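Local coordinates for transcriptional regulator (Mesorhizobium loti, PDB 3BHQ), which probably binds regulatory DNA as a TetR-family transcriptional regulator, through a predicted N-terminal helix-turn-helix, at residues 65-70 against 127-132; 73-78 against 97-102; 110-115 against 177-182. All blocks are in the same frame, centred on the assembly; numbering follows the deposited sequence. Where two conformers were deposited one is given.

Interaction 1 of 3, residues 65-70 against 127-132; sequences LSTASQ and RAWYEK. With EDO (1,2-ethanediol), chain I.
Ala68 meets the indole of Trp129 and the backbone end of 127-132, and apolar packing makes up most of this contact. The ring comes in obliquely, with Trp129 CZ3 3.6 Å from Ala68 CA. Its CG stands anti to the backbone N (chi1 178°), which swings the six-membered ring across to helix 56-83. Ala68 CB also lies 3.5 Å from Lys132 O. Leu65 adds a methyl, CD2, which sits 3.9 Å from Ala128 CB and 3.8 Å from Lys132 CG. The lysine chain is bent there, and its amine leads away. Thr67 CG2 reaches CZ3 of the same indole at 4.1 Å.

No hydrogen bond joins the two segments. Thr67 OG1 is hydrogen-bonded, at 2.7 Å, to O1 of a bound 1,2-ethanediol, probably from the crystallisation liquor. With an alanine in place of this threonine, the diol oxygen would probably lose its partner and a small gap would open beside the indole.

The two segments run nearly parallel, at 19°. Thr67 also packs on Leu108 and Leu111, and Trp129 on Ile115, so helix 106-117 covers this side. The indole also meets Phe180 of the second subunit.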
loop_
_atom_site.group_PDB
_atom_site.type_symbol
_atom_site.label_atom_id
_atom_site.label_comp_id
_atom_site.label_asym_id
_atom_site.label_seq_id
_atom_site.Cartn_x
_atom_site.Cartn_y
_atom_site.Cartn_z
ATOM N N LEU A 65 4.759 16.632 -6.624
ATOM C CA LEU A 65 6.132 16.607 -7.121
ATOM C C LEU A 65 7.154 17.135 -6.121
ATOM O O LEU A 65 8.250 16.583 -6.026
ATOM C CB LEU A 65 6.263 17.345 -8.449
ATOM C CG LEU A 65 5.508 16.760 -9.621
ATOM C CD1 LEU A 65 5.580 17.748 -10.811
ATOM C CD2 LEU A 65 6.070 15.396 -10.015
ATOM N N SER A 66 6.827 18.204 -5.387
ATOM C CA SER A 66 7.738 18.763 -4.374
ATOM C C SER A 66 8.010 17.759 -3.259
ATOM O O SER A 66 9.145 17.579 -2.855
ATOM C CB SER A 66 7.167 20.053 -3.765
ATOM O OG SER A 66 8.062 20.626 -2.819
ATOM N N THR A 67 6.952 17.108 -2.791
ATOM C CA THR A 67 7.084 16.104 -1.732
ATOM C C THR A 67 7.927 14.907 -2.242
ATOM O O THR A 67 8.840 14.451 -1.531
ATOM C CB THR A 67 5.723 15.683 -1.196
ATOM O OG1 THR A 67 5.158 16.786 -0.490
ATOM C CG2 THR A 67 5.901 14.517 -0.213
ATOM N N ALA A 68 7.691 14.484 -3.479
ATOM C CA ALA A 68 8.456 13.378 -4.079
ATOM C C ALA A 68 9.929 13.736 -4.134
ATOM O O ALA A 68 10.786 12.923 -3.814
ATOM C CB ALA A 68 7.945 13.046 -5.471
ATOM N N SER A 69 10.226 14.982 -4.526
ATOM C CA SER A 69 11.608 15.438 -4.573
ATOM C C SER A 69 12.281 15.483 -3.200
ATOM O O SER A 69 13.425 15.051 -3.042
ATOM C CB SER A 69 11.648 16.852 -5.184
ATOM O OG SER A 69 12.967 17.334 -5.236
ATOM N N GLN A 70 11.570 16.014 -2.218
ATOM C CA GLN A 70 12.098 16.153 -0.847
ATOM C C GLN A 70 12.412 14.789 -0.225
ATOM O O GLN A 70 13.476 14.586 0.349
ATOM C CB GLN A 70 11.105 16.899 0.047
ATOM C CG GLN A 70 10.943 18.376 -0.297
ATOM C CD GLN A 70 9.710 18.986 0.380
ATOM O OE1 GLN A 70 9.289 18.550 1.461
ATOM N NE2 GLN A 70 9.110 19.976 -0.275
ATOM N N ARG A 127 -0.066 9.060 -10.560
ATOM C CA ARG A 127 0.955 8.740 -11.544
ATOM C C ARG A 127 2.272 9.463 -11.227
ATOM O O ARG A 127 3.342 8.864 -11.288
ATOM C CB ARG A 127 0.474 9.067 -12.943
ATOM C CG ARG A 127 -0.601 8.152 -13.439
ATOM C CD ARG A 127 -0.719 8.278 -14.997
ATOM N NE ARG A 127 -0.973 9.651 -15.461
ATOM C CZ ARG A 127 -2.169 10.201 -15.729
ATOM N NH1 ARG A 127 -3.321 9.524 -15.594
ATOM N NH2 ARG A 127 -2.211 11.458 -16.159
ATOM N N ALA A 128 2.182 10.740 -10.846
ATOM C CA ALA A 128 3.365 11.515 -10.461
ATOM C C ALA A 128 4.033 10.937 -9.225
ATOM O O ALA A 128 5.252 10.807 -9.206
ATOM C CB ALA A 128 3.014 12.981 -10.223
ATOM N N TRP A 129 3.239 10.612 -8.197
ATOM C CA TRP A 129 3.816 10.008 -6.990
ATOM C C TRP A 129 4.533 8.687 -7.350
ATOM O O TRP A 129 5.674 8.415 -6.896
ATOM C CB TRP A 129 2.781 9.784 -5.876
ATOM C CG TRP A 129 3.475 9.133 -4.740
ATOM C CD1 TRP A 129 3.414 7.814 -4.405
ATOM C CD2 TRP A 129 4.454 9.724 -3.874
ATOM N NE1 TRP A 129 4.282 7.553 -3.376
ATOM C CE2 TRP A 129 4.921 8.701 -3.018
ATOM C CE3 TRP A 129 4.955 11.028 -3.713
ATOM C CZ2 TRP A 129 5.879 8.935 -2.010
ATOM C CZ3 TRP A 129 5.904 11.260 -2.712
ATOM C CH2 TRP A 129 6.358 10.209 -1.887
ATOM N N TYR A 130 3.858 7.871 -8.132
ATOM C CA TYR A 130 4.427 6.551 -8.481
ATOM C C TYR A 130 5.750 6.694 -9.239
ATOM O O TYR A 130 6.729 6.022 -8.874
ATOM C CB TYR A 130 3.427 5.683 -9.255
ATOM C CG TYR A 130 3.923 4.269 -9.412
ATOM C CD1 TYR A 130 4.020 3.432 -8.325
ATOM C CD2 TYR A 130 4.348 3.794 -10.629
ATOM C CE1 TYR A 130 4.504 2.149 -8.447
ATOM C CE2 TYR A 130 4.832 2.494 -10.755
ATOM C CZ TYR A 130 4.926 1.693 -9.658
ATOM O OH TYR A 130 5.404 0.401 -9.724
ATOM N N GLU A 131 5.805 7.583 -10.248
ATOM C CA GLU A 131 7.030 7.781 -11.047
ATOM C C GLU A 131 8.137 8.488 -10.282
ATOM O O GLU A 131 9.273 8.030 -10.240
ATOM C CB GLU A 131 6.732 8.623 -12.309
ATOM C CG GLU A 131 7.940 8.799 -13.281
ATOM C CD GLU A 131 7.748 9.885 -14.340
ATOM O OE1 GLU A 131 6.606 10.322 -14.601
ATOM O OE2 GLU A 131 8.761 10.315 -14.907
ATOM N N LYS A 132 7.798 9.645 -9.733
ATOM C CA LYS A 132 8.784 10.523 -9.105
ATOM C C LYS A 132 9.082 10.313 -7.650
ATOM O O LYS A 132 10.105 10.820 -7.150
ATOM C CB LYS A 132 8.374 11.982 -9.352
ATOM C CG LYS A 132 8.107 12.353 -10.836
ATOM C CD LYS A 132 9.281 12.171 -11.761
ATOM C CE LYS A 132 10.463 13.059 -11.434
ATOM N NZ LYS A 132 11.497 12.970 -12.525
HETATM C C1 EDO I . 4.963 15.908 3.166
HETATM O O1 EDO I . 5.390 16.866 2.200
HETATM C C2 EDO I . 3.751 16.506 3.836
HETATM O O2 EDO I . 4.182 17.654 4.567
#

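Interaction 2 of 3, residues 73-78 against 97-102; sequences DIIESV and RRLIAV
Ile75 and Leu99 bring the backbones of 73-78 and 97-102 to their nearest point, with CA atoms 7.3 Å apart. Both segments are helical and run nearly antiparallel, at 169°. Their axes come within 10.6 Å. Ile74 pairs with Val102 at one end and Val78 with Arg98 at the other. No hydrogen bond crosses between them, so side-chain packing makes the contact.

Ile75 and Leu99 meet methyl to methyl, their side chains crossing at about a right angle. Ile75 CD1 lies 3.4 Å from Leu99 CD2, tighter than a usual carbon contact. The second torsion of Ile75 (chi2 -47°) places CD1 against the leucine methyl. The same CD1 is 4.3 Å from Val102 CG1. The other branch of Val102 faces Ile74, with CG2 to CG2 at 3.7 Å. Both valine methyls are therefore used, one for each isoleucine.

Arg98 lies on the more exposed side. In the conformer given, bends at chi2 and chi3 bring its chain across Val78 and Ile74. Val78 CG1 touches the chain at Arg98 CB, 4.0 Å away, and is as near to NE. Further on, Arg98 NH1 comes within 3.7 Å of Ile74 CG2. Both methyls approach the guanidinium obliquely. In this conformer the arginine covers apolar groups with its length.

Behind this layer, Leu99 also packs on Phe167 and Leu170 of helix 159-181. The arrangement is an antiparallel helix pair, formed by the consecutive helices 56-83 and 88-103. It is consistent with the all-helical C-terminal domain of TetR-family regulators, which in relatives binds ligands and dimerises.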
loop_
_atom_site.group_PDB
_atom_site.type_symbol
_atom_site.label_atom_id
_atom_site.label_comp_id
_atom_site.label_asym_id
_atom_site.label_seq_id
_atom_site.Cartn_x
_atom_site.Cartn_y
_atom_site.Cartn_z
ATOM N N ASP A 73 15.458 13.212 -1.963
ATOM C CA ASP A 73 16.742 13.828 -1.549
ATOM C C ASP A 73 17.222 13.173 -0.263
ATOM O O ASP A 73 18.419 12.870 -0.131
ATOM C CB ASP A 73 16.641 15.350 -1.371
ATOM C CG ASP A 73 16.457 16.097 -2.685
ATOM O OD1 ASP A 73 16.651 15.505 -3.759
ATOM O OD2 ASP A 73 16.111 17.294 -2.630
ATOM N N ILE A 74 16.287 12.914 0.657
ATOM C CA ILE A 74 16.612 12.236 1.921
ATOM C C ILE A 74 17.065 10.804 1.671
ATOM O O ILE A 74 18.093 10.380 2.212
ATOM C CB ILE A 74 15.449 12.266 2.976
ATOM C CG1 ILE A 74 15.073 13.703 3.332
ATOM C CG2 ILE A 74 15.894 11.524 4.255
ATOM C CD1 ILE A 74 13.864 13.840 4.235
ATOM N N ILE A 75 16.337 10.072 0.827
ATOM C CA ILE A 75 16.703 8.683 0.485
ATOM C C ILE A 75 18.096 8.631 -0.163
ATOM O O ILE A 75 18.900 7.745 0.172
ATOM C CB ILE A 75 15.641 7.967 -0.412
ATOM C CG1 ILE A 75 14.252 7.919 0.259
ATOM C CG2 ILE A 75 16.099 6.568 -0.777
ATOM C CD1 ILE A 75 14.212 7.481 1.671
ATOM N N GLU A 76 18.392 9.566 -1.066
ATOM C CA GLU A 76 19.740 9.626 -1.667
ATOM C C GLU A 76 20.865 9.798 -0.627
ATOM O O GLU A 76 21.927 9.177 -0.766
ATOM C CB GLU A 76 19.857 10.730 -2.727
ATOM C CG GLU A 76 19.152 10.394 -4.043
ATOM C CD GLU A 76 19.332 11.453 -5.137
ATOM O OE1 GLU A 76 19.772 12.592 -4.845
ATOM O OE2 GLU A 76 19.026 11.126 -6.308
ATOM N N SER A 77 20.634 10.623 0.389
ATOM C CA SER A 77 21.647 10.842 1.434
ATOM C C SER A 77 21.894 9.566 2.239
ATOM O O SER A 77 23.029 9.227 2.512
ATOM C CB SER A 77 21.269 11.987 2.371
ATOM O OG SER A 77 20.066 11.730 3.068
ATOM N N VAL A 78 20.821 8.855 2.585
ATOM C CA VAL A 78 20.934 7.606 3.374
ATOM C C VAL A 78 21.501 6.417 2.578
ATOM O O VAL A 78 22.267 5.613 3.133
ATOM C CB VAL A 78 19.605 7.279 4.140
ATOM C CG1 VAL A 78 19.220 8.457 5.033
ATOM C CG2 VAL A 78 18.467 6.936 3.211
ATOM N N ARG A 97 16.239 1.630 9.308
ATOM C CA ARG A 97 15.695 2.469 10.380
ATOM C C ARG A 97 15.346 3.878 9.876
ATOM O O ARG A 97 14.277 4.416 10.218
ATOM C CB ARG A 97 16.659 2.530 11.567
ATOM C CG ARG A 97 16.820 1.205 12.290
ATOM C CD ARG A 97 18.008 1.267 13.226
ATOM N NE ARG A 97 18.330 -0.020 13.859
ATOM C CZ ARG A 97 19.220 -0.154 14.852
ATOM N NH1 ARG A 97 19.860 0.897 15.371
ATOM N NH2 ARG A 97 19.469 -1.353 15.369
ATOM N N ARG A 98 16.211 4.470 9.039
ATOM C CA ARG A 98 15.948 5.800 8.465
ATOM C C ARG A 98 14.780 5.762 7.476
ATOM O O ARG A 98 13.952 6.676 7.464
ATOM C CB ARG A 98 17.184 6.393 7.774
ATOM C CG ARG A 98 18.340 6.712 8.700
ATOM C CD ARG A 98 18.098 7.952 9.592
ATOM N NE ARG A 98 18.026 9.201 8.819
ATOM C CZ ARG A 98 16.932 9.902 8.492
ATOM N NH1 ARG A 98 17.081 11.014 7.774
ATOM N NH2 ARG A 98 15.702 9.539 8.871
ATOM N N LEU A 99 14.714 4.710 6.643
ATOM C CA LEU A 99 13.612 4.552 5.656
ATOM C C LEU A 99 12.271 4.489 6.354
ATOM O O LEU A 99 11.310 5.134 5.904
ATOM C CB LEU A 99 13.776 3.295 4.789
ATOM C CG LEU A 99 14.933 3.213 3.798
ATOM C CD1 LEU A 99 14.934 1.816 3.152
ATOM C CD2 LEU A 99 14.854 4.329 2.739
ATOM N N ILE A 100 12.182 3.697 7.416
ATOM C CA ILE A 100 10.942 3.605 8.215
ATOM C C ILE A 100 10.553 4.957 8.750
ATOM O O ILE A 100 9.430 5.386 8.606
ATOM C CB ILE A 100 11.067 2.656 9.442
ATOM C CG1 ILE A 100 11.094 1.217 8.956
ATOM C CG2 ILE A 100 9.894 2.859 10.444
ATOM C CD1 ILE A 100 11.314 0.209 10.063
ATOM N N ALA A 101 11.497 5.666 9.363
ATOM C CA ALA A 101 11.200 6.990 9.961
ATOM C C ALA A 101 10.725 8.021 8.930
ATOM O O ALA A 101 9.770 8.760 9.173
ATOM C CB ALA A 101 12.408 7.517 10.724
ATOM N N VAL A 102 11.376 8.054 7.773
ATOM C CA VAL A 102 11.025 8.976 6.696
ATOM C C VAL A 102 9.675 8.645 6.053
ATOM O O VAL A 102 8.807 9.515 5.880
ATOM C CB VAL A 102 12.148 8.996 5.605
ATOM C CG1 VAL A 102 11.730 9.757 4.356
ATOM C CG2 VAL A 102 13.426 9.568 6.197
#

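Interaction 3 of 3, residues 110-115 against 177-182; sequences KLRRLI and EAMFTG
Ala178 offers its carbonyl to Arg113. Arg113 NH2 donates to Ala178 O at 3.1 Å, with an N-H...O angle of 144°. The oxygen lies in the guanidinium plane. It also accepts the helical bond from Gly182 N, and the two donors reach it from opposite faces of the carbonyl plane.

Met179, present as selenomethionine, makes two kinds of contact. Its carbonyl takes the shorter and straighter bond, Arg113 NH1 to Met179 O at 2.7 Å and 171°. This oxygen is also close to the guanidinium plane. One flat group therefore holds two successive carbonyls near the helix end. Arg113 CG is anti to the backbone N (chi1 -174°), and the chain runs out extended before bending at chi3. The Met179 side chain turns back toward helix 106-117. Its CE lies over one face of the Arg113 guanidinium, 4.3 Å from NH2. In one conformer of Arg112, the SE is at the edge of that guanidinium, 4.1 Å from Arg112 NH1.

These segments belong to the helical C-terminal domain of this TetR-like protein, and both lie at the face where the two subunits meet. Arg113 NH1 has a second acceptor there, Ile116 O of the second subunit. Phe180 packs on the same Ile116 of that subunit.

Thr181 turns its hydroxyl back to its own helix. Thr181 OG1 approaches Glu177 O at 2.5 Å, which is unusually short, so the exact geometry of this bond is doubtful.

Gly182 leaves the helix with positive phi. Its CA lies 4.2 Å from Arg113 NH2, where the chain passes the guanidinium.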
loop_
_atom_site.group_PDB
_atom_site.type_symbol
_atom_site.label_atom_id
_atom_site.label_comp_id
_atom_site.label_asym_id
_atom_site.label_seq_id
_atom_site.Cartn_x
_atom_site.Cartn_y
_atom_site.Cartn_z
ATOM N N LYS A 110 -0.645 11.164 5.395
ATOM C CA LYS A 110 -1.881 11.908 5.078
ATOM C C LYS A 110 -1.917 12.296 3.596
ATOM O O LYS A 110 -2.947 12.125 2.921
ATOM C CB LYS A 110 -2.042 13.135 5.959
ATOM C CG LYS A 110 -2.313 12.839 7.471
ATOM C CD LYS A 110 -2.259 14.128 8.333
ATOM C CE LYS A 110 -2.475 13.806 9.801
ATOM N NZ LYS A 110 -2.085 14.964 10.698
ATOM N N LEU A 111 -0.792 12.765 3.070
ATOM C CA LEU A 111 -0.712 13.104 1.641
ATOM C C LEU A 111 -0.931 11.838 0.760
ATOM O O LEU A 111 -1.647 11.902 -0.271
ATOM C CB LEU A 111 0.622 13.778 1.306
ATOM C CG LEU A 111 0.769 14.323 -0.124
ATOM C CD1 LEU A 111 -0.258 15.427 -0.420
ATOM C CD2 LEU A 111 2.218 14.806 -0.418
ATOM N N ARG A 112 -0.317 10.705 1.127
ATOM C CA ARG A 112 -0.519 9.455 0.388
ATOM C C ARG A 112 -2.003 9.099 0.295
ATOM O O ARG A 112 -2.488 8.733 -0.781
ATOM C CB ARG A 112 0.288 8.280 0.989
ATOM C CG ARG A 112 1.562 7.873 0.215
ATOM C CD ARG A 112 2.366 6.853 1.040
ATOM N NE ARG A 112 2.989 5.664 0.398
ATOM C CZ ARG A 112 2.386 4.481 0.227
ATOM N NH1 ARG A 112 1.102 4.300 0.532
ATOM N NH2 ARG A 112 3.081 3.434 -0.278
ATOM N N ARG A 113 -2.707 9.188 1.427
ATOM C CA ARG A 113 -4.156 8.892 1.432
ATOM C C ARG A 113 -4.924 9.779 0.448
ATOM O O ARG A 113 -5.812 9.294 -0.273
ATOM C CB ARG A 113 -4.730 9.068 2.836
ATOM C CG ARG A 113 -6.195 8.652 2.980
ATOM C CD ARG A 113 -6.754 8.814 4.383
ATOM N NE ARG A 113 -5.837 8.262 5.397
ATOM C CZ ARG A 113 -5.645 6.974 5.659
ATOM N NH1 ARG A 113 -6.270 6.027 4.975
ATOM N NH2 ARG A 113 -4.778 6.624 6.588
ATOM N N LEU A 114 -4.587 11.075 0.429
ATOM C CA LEU A 114 -5.259 12.020 -0.487
ATOM C C LEU A 114 -4.997 11.686 -1.949
ATOM O O LEU A 114 -5.921 11.773 -2.775
ATOM C CB LEU A 114 -4.878 13.481 -0.194
ATOM C CG LEU A 114 -5.278 14.028 1.163
ATOM C CD1 LEU A 114 -4.810 15.455 1.314
ATOM C CD2 LEU A 114 -6.773 13.940 1.367
ATOM N N ILE A 115 -3.750 11.340 -2.263
ATOM C CA ILE A 115 -3.375 10.971 -3.628
ATOM C C ILE A 115 -4.206 9.749 -4.070
ATOM O O ILE A 115 -4.786 9.758 -5.138
ATOM C CB ILE A 115 -1.873 10.702 -3.728
ATOM C CG1 ILE A 115 -1.082 12.022 -3.535
ATOM C CG2 ILE A 115 -1.551 10.017 -5.075
ATOM C CD1 ILE A 115 0.454 11.816 -3.185
ATOM N N GLU A 177 -1.008 -1.018 7.727
ATOM C CA GLU A 177 -1.648 -0.697 9.010
ATOM C C GLU A 177 -2.010 0.805 9.059
ATOM O O GLU A 177 -3.119 1.140 9.465
ATOM C CB GLU A 177 -0.763 -1.120 10.171
ATOM C CG GLU A 177 -1.440 -0.880 11.524
ATOM C CD GLU A 177 -0.688 -1.447 12.713
ATOM O OE1 GLU A 177 0.464 -1.892 12.591
ATOM O OE2 GLU A 177 -1.289 -1.462 13.785
ATOM N N ALA A 178 -1.101 1.668 8.588
ATOM C CA ALA A 178 -1.383 3.119 8.562
ATOM C C ALA A 178 -2.468 3.469 7.601
ATOM O O ALA A 178 -3.370 4.255 7.923
ATOM C CB ALA A 178 -0.170 3.895 8.242
HETATM N N MSE A 179 -2.384 2.927 6.388
HETATM C CA MSE A 179 -3.397 3.232 5.409
HETATM C C MSE A 179 -4.792 2.750 5.733
HETATM O O MSE A 179 -5.772 3.366 5.319
HETATM C CB MSE A 179 -3.024 2.678 4.026
HETATM C CG MSE A 179 -1.836 3.270 3.415
HETATM SE SE MSE A 179 -2.124 5.137 2.885
HETATM C CE MSE A 179 -1.239 5.795 4.315
ATOM N N PHE A 180 -4.917 1.661 6.464
ATOM C CA PHE A 180 -6.234 1.162 6.775
ATOM C C PHE A 180 -6.742 1.669 8.114
ATOM O O PHE A 180 -7.932 1.835 8.257
ATOM C CB PHE A 180 -6.269 -0.353 6.712
ATOM C CG PHE A 180 -6.093 -0.894 5.302
ATOM C CD1 PHE A 180 -6.906 -0.454 4.244
ATOM C CD2 PHE A 180 -5.137 -1.897 5.041
ATOM C CE1 PHE A 180 -6.743 -0.942 2.944
ATOM C CE2 PHE A 180 -4.998 -2.396 3.707
ATOM C CZ PHE A 180 -5.799 -1.931 2.689
ATOM N N THR A 181 -5.863 1.855 9.082
ATOM C CA THR A 181 -6.325 2.201 10.437
ATOM C C THR A 181 -5.993 3.596 10.888
ATOM O O THR A 181 -6.586 4.067 11.882
ATOM C CB THR A 181 -5.827 1.191 11.481
ATOM O OG1 THR A 181 -4.407 1.276 11.659
ATOM C CG2 THR A 181 -6.230 -0.231 11.066
ATOM N N GLY A 182 -5.051 4.253 10.215
ATOM C CA GLY A 182 -4.564 5.554 10.633
ATOM C C GLY A 182 -3.558 5.397 11.762
ATOM O O GLY A 182 -2.761 6.310 11.990
#

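Overall arrangement
From the N terminus, helix 56-83 comes first and carries two contacts. Its residues 65-70 open interaction 1, and 73-78 open interaction 2. Interaction 2 closes first, at 97-102 on the next helix. It is nested within the longer loop that interaction 1 closes at 127-132. Interaction 3 opens at 110-115, inside that loop, and closes at 177-182, so it crosses interaction 1. Interactions 2 and 3 follow in series and do not touch. Interactions 1 and 3 pack directly on each other. Interactions 1 and 2 tie helix 56-83 to helices 123-150 and 88-103. Interaction 3 ties helix 106-117 to helix 159-181. Interactions 1 and 3 also touch the second subunit.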